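Probable branched-chain amino acid ABC transporter, amino acid binding protein (Thermus thermophilus, PDB 3LKB) probably captures branched-chain amino acids such as valine, in a cleft between two lobes, and hands them to an ABC transporter for uptake. Local coordinates at residues 61-66 and 88-93; 109-114 and 119-124; 213-218 and 236-241. The protein carries 2 engineered substitutions. All blocks are in the same frame, centred on the assembly; numbering follows the deposited sequence.

Contact 1 (61-66 and 88-93); sequences ANTQRF and LQLKPL
L90 reaches out of helix 84-97 with its forked end turned to helix 60-72, one methyl for each of two successive residues there. CD1 of L90 lies 4.1 Å from CG2 of T63, while CD2 of L90 is 4.1 Å from CG of Q64. T63 and L90 approach at a slant and touch through one methyl each. The threonine suits this place because its β-carbon carries both kinds of group. A chi1 of -51° sets OG1 beside the backbone N and leaves CG2 opposite that N, facing the leucine; OG1 bonds to D56 and to the carbonyl of N59. Q64 likewise offers aliphatic carbon first. Its CG is anti to the backbone N, and the extended chain beyond it carries the amide past L90 to the more open margin. There it meets Q89 at about a right angle, the two amide planes also perpendicular. OE1 of Q64 and OE1 of Q89 stand 4.0 Å apart, oxygen to oxygen, and no hydrogen bond forms; NE2 of Q64 has a weak one to E68 in its own helix. The helices run in nearly the same direction, their local axes 26° apart and 10.8 Å at closest approach, as neighbouring helices of an α/β lobe do when each follows a parallel strand. At that spacing the backbones cannot touch, and side chains must bridge the gap. The chemistry is therefore apolar and light: three methyls and a methylene between the helices, without a directional bond, and the two amides at the more exposed margin.

Contact 2 (109-114 and 119-124); sequences ELIDPP and IFLPTT
I111 has more surface buried here than any other residue of the two segments, and it spreads its two branches over different partners. CG2 of I111 presses on the backbone of I119, a short 3.1 Å from its carbonyl O, and lies 3.9 Å from CG2 of the same isoleucine. The other branch goes to the leucine two residues further on, with CG1 of I111 3.8 Å from CD2 of L121. This split probably comes at some cost: chi1 of 48° wedges CG1 between the backbone N and the carbonyl carbon, and chi2 of 104° lies away from a staggered value. I119 answers from the segment leading into strand 121-123. Its CD1 runs up to the carbonyl O of L110, 3.4 Å away, while its CG2 packs 4.0 Å from CB of L110. L110 is the third large hydrophobic residue, and its side chain also rests on L88 of helix 84-97 and on S105, one of the residues lining the valine pocket. The loop after strand 101-103 thus folds back on the residues entering strand 121-123, beside the pocket of this periplasmic binding protein, and P103 touches L110, I119 and L121. Branched aliphatic residues suit such a site, since each can fill space in two directions between a loop and the start of a strand. The backbone of L121 is hydrogen-bonded to H350 and to G352, a residue of the sodium site. Between the two segments themselves no hydrogen bond forms. Their junction consequently depends on shape and on exclusion of water, and methyl groups lie against the carbonyl oxygens of I119 and L110.

Contact 3 (213-218 and 236-241); sequences NILKDA and PDLIAL
L215 and L238 meet at the methyl ends, CD1 of L215 only 3.6 Å from CD2 of L238, which is snug for two methyl groups. The side chains cross at about a right angle and touch through one branch of each. They arrive by different routes. L215 starts out directly at helix 236-242, whereas L238 leaves its backbone more obliquely, and chi1 of -164° swings CG away from the backbone N and brings its end across. Both are buried: L215 also lies on H227 of strand 226-229, and L238 on V211 of helix 208-220 and on A246. Leucine fits here because its branch point, one carbon out from CB, carries methyls over the gap between two helices.

These helices belong to the α/β lobe built on the larger sheet, where strand 201-205, helix 208-220, strand 226-229, helix 236-242 and strand 250-253 follow one another as successive β-α-β crossovers between parallel neighbours. The leucine pair thus joins the helices of adjoining units, close to the sheet.

Farther out the packing thins. L241 touches A212 of the facing helix, but its side chain comes no nearer to 213-218 than 5.5 Å. What spans this margin is K216, whose chain bends at chi2 and chi3 to bring NZ to the carbonyl O of L241 at 3.2 Å. NZ lies nearly on the extension of the C=O bond, at an angle of 168°, and CD of the same lysine sits 3.5 Å from that oxygen. The carbonyl lies near the C-terminal end of its short helix, where the helix dipole would probably favour an ammonium group. Both residues are partly exposed, and the lysine's long aliphatic chain probably allows its charge to stay near water while it bonds.

Contacts 1 and 2 are neighbours, their centres 16 Å apart, and are joined directly by K91. This lysine of 88-93 points away from helix 60-72 and bonds to backbone carbonyls of the loop 109-114: NZ of K91 is 2.7 Å from O of D112 and 2.8 Å from O of E109. Contact 3 lies in the lobe of the larger sheet, with its centre 32 Å from that of contact 1 and 30 Å from that of contact 2. The bound valine lies about 7 Å from the side chain of L110, about 10 Å from that of T63 and about 13 Å from that of L241, and the sodium ion about 9 Å from that of L121.

Contact 1 (61-66 and 88-93)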
loop_
_atom_site.group_PDB
_atom_site.type_symbol
_atom_site.label_atom_id
_atom_site.label_comp_id
_atom_site.label_asym_id
_atom_site.label_seq_id
_atom_site.Cartn_x
_atom_site.Cartn_y
_atom_site.Cartn_z
ATOM N N ALA A 61 -3.940 9.415 -15.785
ATOM C CA ALA A 61 -3.755 10.878 -15.730
ATOM C C ALA A 61 -2.683 11.335 -14.746
ATOM O O ALA A 61 -1.898 12.276 -15.040
ATOM C CB ALA A 61 -5.086 11.598 -15.444
ATOM N N ASN A 62 -2.634 10.703 -13.576
ATOM C CA ASN A 62 -1.491 10.930 -12.711
ATOM C C ASN A 62 -0.196 10.519 -13.439
ATOM O O ASN A 62 0.750 11.300 -13.487
ATOM C CB ASN A 62 -1.645 10.262 -11.321
ATOM C CG ASN A 62 -2.821 10.834 -10.538
ATOM O OD1 ASN A 62 -3.189 11.956 -10.780
ATOM N ND2 ASN A 62 -3.439 10.049 -9.638
ATOM N N THR A 63 -0.165 9.338 -14.060
ATOM C CA THR A 63 1.069 8.872 -14.714
ATOM C C THR A 63 1.567 9.835 -15.816
ATOM O O THR A 63 2.766 10.076 -15.945
ATOM C CB THR A 63 0.876 7.488 -15.334
ATOM O OG1 THR A 63 0.325 6.594 -14.360
ATOM C CG2 THR A 63 2.206 6.934 -15.918
ATOM N N GLN A 64 0.638 10.382 -16.597
ATOM C CA GLN A 64 0.993 11.285 -17.674
ATOM C C GLN A 64 1.581 12.566 -17.094
ATOM O O GLN A 64 2.598 13.091 -17.601
ATOM C CB GLN A 64 -0.237 11.608 -18.569
ATOM C CG GLN A 64 0.101 12.354 -19.906
ATOM C CD GLN A 64 -1.126 12.642 -20.763
ATOM O OE1 GLN A 64 -1.949 11.749 -20.986
ATOM N NE2 GLN A 64 -1.253 13.892 -21.258
ATOM N N ARG A 65 0.951 13.061 -16.030
ATOM C CA ARG A 65 1.387 14.314 -15.441
ATOM C C ARG A 65 2.769 14.075 -14.884
ATOM O O ARG A 65 3.656 14.868 -15.109
ATOM C CB ARG A 65 0.404 14.821 -14.395
ATOM C CG ARG A 65 0.782 16.183 -13.714
ATOM C CD ARG A 65 1.212 16.044 -12.206
ATOM N NE ARG A 65 0.137 15.445 -11.394
ATOM C CZ ARG A 65 -0.659 16.118 -10.561
ATOM N NH1 ARG A 65 -0.492 17.427 -10.405
ATOM N NH2 ARG A 65 -1.627 15.485 -9.883
ATOM N N PHE A 66 2.977 12.955 -14.208
ATOM C CA PHE A 66 4.296 12.695 -13.612
ATOM C C PHE A 66 5.399 12.503 -14.658
ATOM O O PHE A 66 6.532 12.911 -14.457
ATOM C CB PHE A 66 4.258 11.491 -12.708
ATOM C CG PHE A 66 3.427 11.685 -11.478
ATOM C CD1 PHE A 66 3.267 12.957 -10.919
ATOM C CD2 PHE A 66 2.816 10.571 -10.847
ATOM C CE1 PHE A 66 2.482 13.132 -9.779
ATOM C CE2 PHE A 66 2.058 10.714 -9.703
ATOM C CZ PHE A 66 1.874 11.986 -9.151
ATOM N N LEU A 88 0.276 1.895 -22.790
ATOM C CA LEU A 88 -0.477 2.030 -24.076
ATOM C C LEU A 88 -0.754 3.493 -24.472
ATOM O O LEU A 88 -0.486 3.896 -25.588
ATOM C CB LEU A 88 -1.774 1.241 -24.044
ATOM C CG LEU A 88 -1.449 -0.265 -24.135
ATOM C CD1 LEU A 88 -2.648 -1.157 -23.770
ATOM C CD2 LEU A 88 -0.988 -0.557 -25.569
ATOM N N GLN A 89 -1.216 4.281 -23.521
ATOM C CA GLN A 89 -1.616 5.645 -23.715
ATOM C C GLN A 89 -0.411 6.541 -24.030
ATOM O O GLN A 89 -0.500 7.407 -24.859
ATOM C CB GLN A 89 -2.263 6.113 -22.397
ATOM C CG GLN A 89 -3.444 6.908 -22.615
ATOM C CD GLN A 89 -4.194 7.321 -21.347
ATOM O OE1 GLN A 89 -3.737 8.186 -20.574
ATOM N NE2 GLN A 89 -5.396 6.745 -21.177
ATOM N N LEU A 90 0.703 6.353 -23.324
ATOM C CA LEU A 90 1.946 7.104 -23.576
ATOM C C LEU A 90 2.812 6.674 -24.756
ATOM O O LEU A 90 3.785 7.381 -25.051
ATOM C CB LEU A 90 2.843 7.029 -22.336
ATOM C CG LEU A 90 2.044 7.372 -21.093
ATOM C CD1 LEU A 90 2.952 7.216 -19.955
ATOM C CD2 LEU A 90 1.621 8.802 -21.225
ATOM N N LYS A 91 2.529 5.527 -25.389
ATOM C CA LYS A 91 3.367 5.064 -26.528
ATOM C C LYS A 91 3.638 6.176 -27.581
ATOM O O LYS A 91 4.804 6.448 -27.907
ATOM C CB LYS A 91 2.801 3.802 -27.214
ATOM C CG LYS A 91 3.091 2.456 -26.529
ATOM C CD LYS A 91 2.440 1.284 -27.303
ATOM C CE LYS A 91 3.403 0.726 -28.406
ATOM N NZ LYS A 91 2.795 -0.378 -29.228
ATOM N N PRO A 92 2.584 6.857 -28.091
ATOM C CA PRO A 92 2.874 7.932 -29.095
ATOM C C PRO A 92 3.883 8.983 -28.599
ATOM O O PRO A 92 4.750 9.423 -29.356
ATOM C CB PRO A 92 1.487 8.595 -29.314
ATOM C CG PRO A 92 0.518 7.464 -29.064
ATOM C CD PRO A 92 1.130 6.671 -27.891
ATOM N N LEU A 93 3.750 9.385 -27.339
ATOM C CA LEU A 93 4.614 10.396 -26.766
ATOM C C LEU A 93 6.025 9.832 -26.489
ATOM O O LEU A 93 7.037 10.517 -26.717
ATOM C CB LEU A 93 3.965 10.927 -25.506
ATOM C CG LEU A 93 4.596 12.096 -24.767
ATOM C CD1 LEU A 93 4.749 13.300 -25.713
ATOM C CD2 LEU A 93 3.639 12.412 -23.599
#

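Contact 2 (109-114 and 119-124)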
loop_
_atom_site.group_PDB
_atom_site.type_symbol
_atom_site.label_atom_id
_atom_site.label_comp_id
_atom_site.label_asym_id
_atom_site.label_seq_id
_atom_site.Cartn_x
_atom_site.Cartn_y
_atom_site.Cartn_z
ATOM N N GLU A 109 1.881 -6.130 -26.685
ATOM C CA GLU A 109 1.408 -5.029 -27.510
ATOM C C GLU A 109 2.294 -3.770 -27.381
ATOM O O GLU A 109 2.392 -2.942 -28.306
ATOM C CB GLU A 109 -0.085 -4.754 -27.174
ATOM C CG GLU A 109 -0.766 -3.640 -27.981
ATOM C CD GLU A 109 -0.633 -3.839 -29.501
ATOM O OE1 GLU A 109 -0.656 -5.027 -29.972
ATOM O OE2 GLU A 109 -0.526 -2.811 -30.225
ATOM N N LEU A 110 2.947 -3.634 -26.234
ATOM C CA LEU A 110 3.831 -2.504 -25.990
ATOM C C LEU A 110 5.024 -2.459 -26.923
ATOM O O LEU A 110 5.462 -1.370 -27.245
ATOM C CB LEU A 110 4.336 -2.491 -24.545
ATOM C CG LEU A 110 3.275 -2.383 -23.441
ATOM C CD1 LEU A 110 3.936 -2.241 -22.046
ATOM C CD2 LEU A 110 2.258 -1.265 -23.719
ATOM N N ILE A 111 5.556 -3.616 -27.322
ATOM C CA ILE A 111 6.708 -3.657 -28.224
ATOM C C ILE A 111 6.288 -4.005 -29.673
ATOM O O ILE A 111 7.129 -4.278 -30.501
ATOM C CB ILE A 111 7.881 -4.552 -27.706
ATOM C CG1 ILE A 111 7.414 -5.920 -27.242
ATOM C CG2 ILE A 111 8.536 -3.927 -26.471
ATOM C CD1 ILE A 111 7.667 -7.016 -28.126
ATOM N N ASP A 112 4.981 -3.983 -29.946
ATOM C CA ASP A 112 4.441 -4.160 -31.303
ATOM C C ASP A 112 4.157 -2.798 -31.919
ATOM O O ASP A 112 3.962 -1.851 -31.194
ATOM C CB ASP A 112 3.156 -4.975 -31.288
ATOM C CG ASP A 112 3.405 -6.473 -31.117
ATOM O OD1 ASP A 112 4.578 -6.952 -31.124
ATOM O OD2 ASP A 112 2.389 -7.175 -30.953
ATOM N N PRO A 113 4.220 -2.696 -33.258
ATOM C CA PRO A 113 4.046 -1.429 -33.985
ATOM C C PRO A 113 2.633 -0.943 -33.870
ATOM O O PRO A 113 1.736 -1.747 -33.638
ATOM C CB PRO A 113 4.324 -1.806 -35.442
ATOM C CG PRO A 113 4.365 -3.307 -35.450
ATOM C CD PRO A 113 4.794 -3.745 -34.122
ATOM N N PRO A 114 2.422 0.373 -33.989
ATOM C CA PRO A 114 3.458 1.429 -34.185
ATOM C C PRO A 114 4.027 1.866 -32.827
ATOM O O PRO A 114 3.624 1.315 -31.802
ATOM C CB PRO A 114 2.652 2.583 -34.786
ATOM C CG PRO A 114 1.292 2.463 -34.147
ATOM C CD PRO A 114 1.065 0.949 -33.833
ATOM N N ILE A 119 10.613 0.941 -26.371
ATOM C CA ILE A 119 10.058 0.265 -25.203
ATOM C C ILE A 119 10.707 -1.079 -25.049
ATOM O O ILE A 119 10.738 -1.857 -26.009
ATOM C CB ILE A 119 8.567 0.106 -25.400
ATOM C CG1 ILE A 119 7.949 1.522 -25.517
ATOM C CG2 ILE A 119 7.964 -0.795 -24.288
ATOM C CD1 ILE A 119 6.496 1.528 -25.915
ATOM N N PHE A 120 11.252 -1.370 -23.868
ATOM C CA PHE A 120 11.959 -2.638 -23.688
ATOM C C PHE A 120 11.427 -3.408 -22.518
ATOM O O PHE A 120 11.474 -2.936 -21.406
ATOM C CB PHE A 120 13.471 -2.422 -23.533
ATOM C CG PHE A 120 14.101 -1.807 -24.727
ATOM C CD1 PHE A 120 14.132 -0.420 -24.879
ATOM C CD2 PHE A 120 14.621 -2.605 -25.725
ATOM C CE1 PHE A 120 14.667 0.145 -26.037
ATOM C CE2 PHE A 120 15.198 -2.059 -26.865
ATOM C CZ PHE A 120 15.222 -0.679 -27.024
ATOM N N LEU A 121 10.918 -4.612 -22.803
ATOM C CA LEU A 121 10.358 -5.518 -21.821
ATOM C C LEU A 121 11.497 -6.278 -21.146
ATOM O O LEU A 121 12.315 -6.882 -21.841
ATOM C CB LEU A 121 9.430 -6.490 -22.541
ATOM C CG LEU A 121 7.946 -6.169 -22.481
ATOM C CD1 LEU A 121 7.676 -4.691 -22.455
ATOM C CD2 LEU A 121 7.152 -6.835 -23.573
ATOM N N PRO A 122 11.586 -6.215 -19.801
ATOM C CA PRO A 122 12.664 -6.921 -19.123
ATOM C C PRO A 122 12.474 -8.420 -19.220
ATOM O O PRO A 122 13.460 -9.125 -19.289
ATOM C CB PRO A 122 12.531 -6.468 -17.659
ATOM C CG PRO A 122 11.840 -5.225 -17.697
ATOM C CD PRO A 122 10.850 -5.355 -18.859
ATOM N N THR A 123 11.221 -8.899 -19.261
ATOM C CA THR A 123 10.975 -10.357 -19.325
ATOM C C THR A 123 9.889 -10.786 -20.297
ATOM O O THR A 123 9.285 -9.975 -20.975
ATOM C CB THR A 123 10.634 -10.985 -17.939
ATOM O OG1 THR A 123 9.263 -10.718 -17.586
ATOM C CG2 THR A 123 11.576 -10.518 -16.835
ATOM N N THR A 124 9.605 -12.079 -20.326
ATOM C CA THR A 124 8.515 -12.599 -21.151
ATOM C C THR A 124 7.188 -11.862 -20.963
ATOM O O THR A 124 6.949 -11.227 -19.933
ATOM C CB THR A 124 8.267 -14.090 -20.883
ATOM O OG1 THR A 124 7.922 -14.289 -19.489
ATOM C CG2 THR A 124 9.511 -14.904 -21.291
#

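Contact 3 (213-218 and 236-241)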
loop_
_atom_site.group_PDB
_atom_site.type_symbol
_atom_site.label_atom_id
_atom_site.label_comp_id
_atom_site.label_asym_id
_atom_site.label_seq_id
_atom_site.Cartn_x
_atom_site.Cartn_y
_atom_site.Cartn_z
ATOM N N ASN A 213 -8.237 -14.803 -2.963
ATOM C CA ASN A 213 -9.635 -14.890 -2.563
ATOM C C ASN A 213 -10.393 -16.013 -3.284
ATOM O O ASN A 213 -11.203 -16.758 -2.683
ATOM C CB ASN A 213 -10.323 -13.544 -2.796
ATOM C CG ASN A 213 -9.851 -12.486 -1.817
ATOM O OD1 ASN A 213 -9.474 -12.803 -0.673
ATOM N ND2 ASN A 213 -9.848 -11.219 -2.265
ATOM N N ILE A 214 -10.154 -16.118 -4.585
ATOM C CA ILE A 214 -10.757 -17.182 -5.363
ATOM C C ILE A 214 -10.309 -18.570 -4.831
ATOM O O ILE A 214 -11.157 -19.442 -4.647
ATOM C CB ILE A 214 -10.468 -16.996 -6.870
ATOM C CG1 ILE A 214 -11.307 -15.835 -7.408
ATOM C CG2 ILE A 214 -10.768 -18.282 -7.632
ATOM C CD1 ILE A 214 -10.862 -15.319 -8.748
ATOM N N LEU A 215 -9.011 -18.756 -4.553
ATOM C CA LEU A 215 -8.487 -20.041 -4.067
ATOM C C LEU A 215 -9.062 -20.397 -2.715
ATOM O O LEU A 215 -9.423 -21.531 -2.481
ATOM C CB LEU A 215 -6.941 -20.005 -3.924
ATOM C CG LEU A 215 -6.139 -19.591 -5.154
ATOM C CD1 LEU A 215 -4.606 -19.544 -4.899
ATOM C CD2 LEU A 215 -6.507 -20.452 -6.325
ATOM N N LYS A 216 -9.133 -19.413 -1.821
ATOM C CA LYS A 216 -9.730 -19.620 -0.513
ATOM C C LYS A 216 -11.147 -20.150 -0.655
ATOM O O LYS A 216 -11.508 -21.115 -0.032
ATOM C CB LYS A 216 -9.677 -18.325 0.308
ATOM C CG LYS A 216 -8.363 -18.237 1.073
ATOM C CD LYS A 216 -7.810 -16.874 1.186
ATOM C CE LYS A 216 -8.382 -16.077 2.340
ATOM N NZ LYS A 216 -7.648 -14.734 2.383
ATOM N N ASP A 217 -11.937 -19.528 -1.512
ATOM C CA ASP A 217 -13.295 -19.994 -1.739
ATOM C C ASP A 217 -13.314 -21.383 -2.411
ATOM O O ASP A 217 -14.065 -22.251 -1.973
ATOM C CB ASP A 217 -14.052 -18.955 -2.556
ATOM C CG ASP A 217 -14.495 -17.773 -1.709
ATOM O OD1 ASP A 217 -14.597 -17.936 -0.459
ATOM O OD2 ASP A 217 -14.729 -16.680 -2.293
ATOM N N ALA A 218 -12.458 -21.593 -3.425
ATOM C CA ALA A 218 -12.308 -22.909 -4.064
ATOM C C ALA A 218 -12.067 -24.050 -3.073
ATOM O O ALA A 218 -12.747 -25.084 -3.108
ATOM C CB ALA A 218 -11.213 -22.880 -5.086
ATOM N N PRO A 236 5.727 -15.723 -3.241
ATOM C CA PRO A 236 5.474 -15.663 -1.804
ATOM C C PRO A 236 4.329 -14.772 -1.414
ATOM O O PRO A 236 3.692 -15.036 -0.406
ATOM C CB PRO A 236 6.801 -15.122 -1.250
ATOM C CG PRO A 236 7.797 -15.580 -2.176
ATOM C CD PRO A 236 7.145 -15.423 -3.546
ATOM N N ASP A 237 4.055 -13.741 -2.199
ATOM C CA ASP A 237 2.837 -12.957 -2.024
ATOM C C ASP A 237 1.564 -13.794 -2.088
ATOM O O ASP A 237 0.719 -13.690 -1.188
ATOM C CB ASP A 237 2.769 -11.819 -3.043
ATOM C CG ASP A 237 4.154 -11.311 -3.420
ATOM O OD1 ASP A 237 4.516 -10.302 -2.769
ATOM O OD2 ASP A 237 4.897 -11.990 -4.285
ATOM N N LEU A 238 1.392 -14.621 -3.120
ATOM C CA LEU A 238 0.192 -15.456 -3.171
ATOM C C LEU A 238 0.112 -16.395 -1.968
ATOM O O LEU A 238 -0.949 -16.580 -1.366
ATOM C CB LEU A 238 0.103 -16.254 -4.475
ATOM C CG LEU A 238 -1.241 -16.896 -4.892
ATOM C CD1 LEU A 238 -1.298 -17.182 -6.365
ATOM C CD2 LEU A 238 -1.266 -18.234 -4.309
ATOM N N ILE A 239 1.223 -17.002 -1.605
ATOM C CA ILE A 239 1.215 -17.916 -0.460
ATOM C C ILE A 239 0.797 -17.201 0.818
ATOM O O ILE A 239 0.010 -17.720 1.608
ATOM C CB ILE A 239 2.610 -18.583 -0.259
ATOM C CG1 ILE A 239 3.053 -19.310 -1.560
ATOM C CG2 ILE A 239 2.659 -19.409 1.054
ATOM C CD1 ILE A 239 2.091 -20.445 -2.061
ATOM N N ALA A 240 1.297 -16.010 1.018
ATOM C CA ALA A 240 0.980 -15.270 2.214
ATOM C C ALA A 240 -0.527 -14.949 2.304
ATOM O O ALA A 240 -1.098 -14.913 3.414
ATOM C CB ALA A 240 1.796 -13.950 2.262
ATOM N N LEU A 241 -1.154 -14.656 1.164
ATOM C CA LEU A 241 -2.603 -14.277 1.137
ATOM C C LEU A 241 -3.518 -15.491 1.062
ATOM O O LEU A 241 -4.641 -15.426 1.539
ATOM C CB LEU A 241 -2.900 -13.388 -0.058
ATOM C CG LEU A 241 -2.215 -12.025 -0.061
ATOM C CD1 LEU A 241 -2.425 -11.333 -1.376
ATOM C CD2 LEU A 241 -2.798 -11.153 1.066
#